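Side-chain contacts in ABC-type transport system, sugar-family extracellular solute-binding protein (Peptoclostridium difficile 630, PDB 6HNI), which binds tyrosine as a substrate-binding lipoprotein, probably delivering it to an ABC transporter, and has adhesive properties: residues Val238-Glu242 and Ser243-Glu247; Asp137-Ser140 and Val141-Leu145. The protein carries 1 engineered substitution. All blocks are in the same frame, centred on the assembly; numbering follows the deposited sequence.

Interaction 1 (Val238-Glu242 and Ser243-Glu247); sequences VIAAE and SGPVE. With TYR (tyrosine), chain B.
The flat group is the carboxylate of E242. One of its faces looks onto the start of helix 243-247, where G244 N lies over the OE1 end and P245 CD over the OE2 end. G244 N donates to OE1 at 2.8 Å, with a nearly straight N-H...O angle of 169°, from above the carboxylate plane. P245 CD comes to 3.1 Å from OE2, and the two side chains cross at about a right angle. The phenol OH of the bound tyrosine comes at the OE2 end, nearly level with the carboxylate, and donates to OE2 at 2.5 Å. The torsions explain the placement. E242 CG sits between the backbone N and the carbonyl carbon (chi1 61°), and the chain bends at chi2 (91°), which turns the carboxylate back to the helix. The bond from G244 N makes E242 the N-cap; the residue also lines the ligand pocket. A240 CB, at the end of strand 238-240, packs on P245 CB at 3.6 Å. Each carboxylate oxygen thus has its own donor. The helix start would probably favour a negative charge here, and the short bond to OE2 is consistent with recognition of the ligand's phenol hydroxyl.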
# COMPACT_ATOMS: atom_id res chain seq x y z
N VAL A 238 15.42 -9.02 -0.31
CA VAL A 238 14.03 -8.68 -0.03
C VAL A 238 13.38 -7.95 -1.26
O VAL A 238 13.88 -6.90 -1.66
CB VAL A 238 13.94 -7.77 1.19
CG1 VAL A 238 12.51 -7.46 1.50
CG2 VAL A 238 14.61 -8.43 2.41
N ILE A 239 12.39 -8.59 -1.81
CA ILE A 239 11.59 -8.00 -2.92
C ILE A 239 10.34 -7.49 -2.27
O ILE A 239 9.56 -8.22 -1.68
CB ILE A 239 11.27 -9.06 -3.98
CG1 ILE A 239 12.53 -9.65 -4.60
CG2 ILE A 239 10.35 -8.47 -5.03
CD1 ILE A 239 13.54 -8.68 -5.11
N ALA A 240 10.05 -6.19 -2.52
CA ALA A 240 8.80 -5.61 -2.03
C ALA A 240 7.84 -5.37 -3.18
O ALA A 240 8.27 -5.21 -4.34
CB ALA A 240 9.07 -4.29 -1.33
N ALA A 241 6.57 -5.28 -2.85
CA ALA A 241 5.51 -5.01 -3.84
C ALA A 241 5.55 -3.60 -4.42
O ALA A 241 5.06 -3.42 -5.53
CB ALA A 241 4.17 -5.27 -3.23
N GLU A 242 6.14 -2.65 -3.72
CA GLU A 242 6.22 -1.25 -4.16
C GLU A 242 7.43 -0.57 -3.61
O GLU A 242 8.19 -1.21 -2.86
CB GLU A 242 4.92 -0.51 -3.86
CG GLU A 242 4.52 -0.41 -2.40
CD GLU A 242 5.01 0.82 -1.66
OE1 GLU A 242 5.47 1.81 -2.32
OE2 GLU A 242 4.94 0.84 -0.40
N SER A 243 7.70 0.65 -4.04
CA SER A 243 8.99 1.26 -3.83
C SER A 243 9.23 1.83 -2.43
O SER A 243 10.38 2.04 -2.08
CB SER A 243 9.30 2.29 -4.89
OG SER A 243 8.50 3.45 -4.77
N GLY A 244 8.18 2.09 -1.64
CA GLY A 244 8.38 2.62 -0.30
C GLY A 244 9.34 1.74 0.51
O GLY A 244 10.32 2.22 1.09
N PRO A 245 9.06 0.43 0.57
CA PRO A 245 10.01 -0.41 1.35
C PRO A 245 11.40 -0.44 0.75
O PRO A 245 12.35 -0.65 1.49
CB PRO A 245 9.33 -1.78 1.27
CG PRO A 245 7.86 -1.47 1.23
CD PRO A 245 7.78 -0.24 0.37
N VAL A 246 11.54 -0.28 -0.56
CA VAL A 246 12.86 -0.20 -1.19
C VAL A 246 13.62 1.02 -0.69
O VAL A 246 14.79 0.92 -0.32
CB VAL A 246 12.77 -0.29 -2.72
CG1 VAL A 246 14.12 -0.14 -3.41
CG2 VAL A 246 12.06 -1.56 -3.15
N GLU A 247 12.93 2.17 -0.64
CA GLU A 247 13.53 3.38 -0.06
C GLU A 247 13.95 3.16 1.39
O GLU A 247 14.95 3.74 1.84
CB GLU A 247 12.58 4.59 -0.12
CG GLU A 247 12.16 5.02 -1.53
CD GLU A 247 11.13 6.15 -1.53
OE1 GLU A 247 10.50 6.46 -0.48
OE2 GLU A 247 10.96 6.75 -2.60
N TYR B . -2.30 -1.99 0.25
CA TYR B . -2.37 -1.53 1.64
C TYR B . -3.81 -1.55 2.12
O TYR B . -4.07 -1.04 3.20
CB TYR B . -1.61 -0.20 1.87
CG TYR B . -0.14 -0.33 1.66
CD1 TYR B . 0.63 -1.12 2.56
CD2 TYR B . 0.52 0.21 0.60
CE1 TYR B . 1.97 -1.31 2.33
CE2 TYR B . 1.87 0.03 0.36
CZ TYR B . 2.62 -0.77 1.25
OH TYR B . 3.96 -0.98 1.02
OXT TYR B . -4.65 -2.14 1.48

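Interaction 2 (Asp137-Ser140 and Val141-Leu145); sequences DFVS and VDKGL. With TYR (tyrosine), chain B.
S140 meets K143 round the start of helix 141-145, first through a backbone hydrogen bond. K143 N donates to S140 O at 3.2 Å, with an N-H...O angle of 150°. A water adds a second link. It lies 2.8 Å from S140 O, to which it can donate, and accepts from G144 N at 3.1 Å, so it can bridge the first turn where a direct bond is lacking.

Apolar packing follows the same turn. V139 CG2 meets K143 CG at 4.1 Å, the two side chains crossing obliquely, and the bend at chi2 (-72°) then leads the lysine chain away. This is consistent with one of the crossovers between the two lobes of a periplasmic-binding-protein fold: the loop leaves strand 132-136 of the five-stranded sheet and enters a helix whose V141 and L145 pack on helix 167-183.

Charged contacts lie at the other end of the loop. The amino group of the bound tyrosine donates to D137 OD2 at 2.8 Å and more weakly to D137 OD1 at 3.2 Å. Y258 also hydrogen-bonds to OD2, and S114 weakly to OD1. These further partners help fix the rotation of the carboxylate that faces the ligand's ammonium.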
# COMPACT_ATOMS: atom_id res chain seq x y z
N ASP A 137 -4.71 -0.17 -5.02
CA ASP A 137 -3.29 -0.41 -5.27
C ASP A 137 -3.02 -1.87 -5.56
O ASP A 137 -1.87 -2.34 -5.33
CB ASP A 137 -2.37 0.11 -4.17
CG ASP A 137 -2.55 -0.60 -2.81
OD1 ASP A 137 -3.57 -1.28 -2.64
OD2 ASP A 137 -1.65 -0.36 -1.96
N PHE A 138 -3.98 -2.61 -6.07
CA PHE A 138 -3.73 -3.96 -6.56
C PHE A 138 -2.56 -4.01 -7.49
O PHE A 138 -2.41 -3.20 -8.42
CB PHE A 138 -4.95 -4.55 -7.28
CG PHE A 138 -4.64 -5.89 -7.88
CD1 PHE A 138 -4.62 -7.00 -7.07
CD2 PHE A 138 -4.26 -6.01 -9.19
CE1 PHE A 138 -4.23 -8.24 -7.59
CE2 PHE A 138 -3.88 -7.23 -9.72
CZ PHE A 138 -3.87 -8.34 -8.92
N VAL A 139 -1.66 -4.99 -7.27
CA VAL A 139 -0.58 -5.32 -8.16
C VAL A 139 -0.40 -6.82 -8.14
O VAL A 139 -0.55 -7.42 -7.08
CB VAL A 139 0.73 -4.59 -7.76
CG1 VAL A 139 1.29 -4.99 -6.36
CG2 VAL A 139 1.78 -4.69 -8.88
N SER A 140 -0.11 -7.42 -9.28
CA SER A 140 0.10 -8.89 -9.25
C SER A 140 1.39 -9.29 -8.56
O SER A 140 2.39 -8.60 -8.61
CB SER A 140 0.04 -9.52 -10.63
OG SER A 140 1.20 -9.19 -11.36
N VAL A 141 1.34 -10.45 -7.88
CA VAL A 141 2.55 -10.98 -7.22
C VAL A 141 3.61 -11.25 -8.27
O VAL A 141 4.81 -11.17 -8.01
CB VAL A 141 2.31 -12.26 -6.38
CG1 VAL A 141 1.42 -11.97 -5.19
CG2 VAL A 141 1.81 -13.45 -7.20
N ASP A 142 3.16 -11.54 -9.49
CA ASP A 142 4.06 -11.86 -10.58
C ASP A 142 5.06 -10.75 -10.85
O ASP A 142 6.17 -11.01 -11.25
CB ASP A 142 3.29 -12.16 -11.89
CG ASP A 142 2.20 -13.23 -11.73
OD1 ASP A 142 1.32 -13.14 -10.85
OD2 ASP A 142 2.18 -14.16 -12.54
N LYS A 143 4.66 -9.50 -10.65
CA LYS A 143 5.56 -8.39 -10.95
C LYS A 143 6.81 -8.40 -10.10
O LYS A 143 7.89 -8.17 -10.57
CB LYS A 143 4.82 -7.04 -10.79
CG LYS A 143 3.71 -6.85 -11.82
CD LYS A 143 4.25 -6.59 -13.22
CE LYS A 143 3.13 -6.22 -14.19
NZ LYS A 143 3.71 -6.01 -15.54
N GLY A 144 6.64 -8.61 -8.82
CA GLY A 144 7.80 -8.74 -7.96
C GLY A 144 8.58 -10.03 -8.16
O GLY A 144 9.81 -10.02 -8.18
N LEU A 145 7.87 -11.13 -8.36
CA LEU A 145 8.53 -12.42 -8.50
C LEU A 145 9.32 -12.56 -9.81
O LEU A 145 10.27 -13.32 -9.86
CB LEU A 145 7.53 -13.55 -8.24
CG LEU A 145 6.96 -13.54 -6.80
CD1 LEU A 145 5.95 -14.65 -6.60
CD2 LEU A 145 8.00 -13.54 -5.71
N TYR B . -2.30 -1.99 0.25
CA TYR B . -2.37 -1.53 1.64
C TYR B . -3.81 -1.55 2.12
O TYR B . -4.07 -1.04 3.20
CB TYR B . -1.61 -0.20 1.87
CG TYR B . -0.14 -0.33 1.66
CD1 TYR B . 0.63 -1.12 2.56
CD2 TYR B . 0.52 0.21 0.60
CE1 TYR B . 1.97 -1.31 2.33
CE2 TYR B . 1.87 0.03 0.36
CZ TYR B . 2.62 -0.77 1.25
OH TYR B . 3.96 -0.98 1.02
OXT TYR B . -4.65 -2.14 1.48
O HOH W 1 4.41 -7.97 -6.82

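How the interactions relate
Interaction 2 comes first along the chain, more than ninety residues before interaction 1. Their centres are about 12 Å apart. Interaction 2 follows the outermost strand 132-136 of the five-stranded parallel sheet. Interaction 1 follows the outermost strand 238-240 of the four-stranded parallel sheet. In both, a loop runs from a strand into a short helix. The two also touch: I239 CG2 packs on G144 O at 3.6 Å, and A241 O lies 4.2 Å from V139 CG1. Each supplies an acidic residue to the same ligand, D137 at the amino group and E242 at the phenol. Together they hold these two groups in the closed protein, with T93, S114, T216 and N218 adding further bonds.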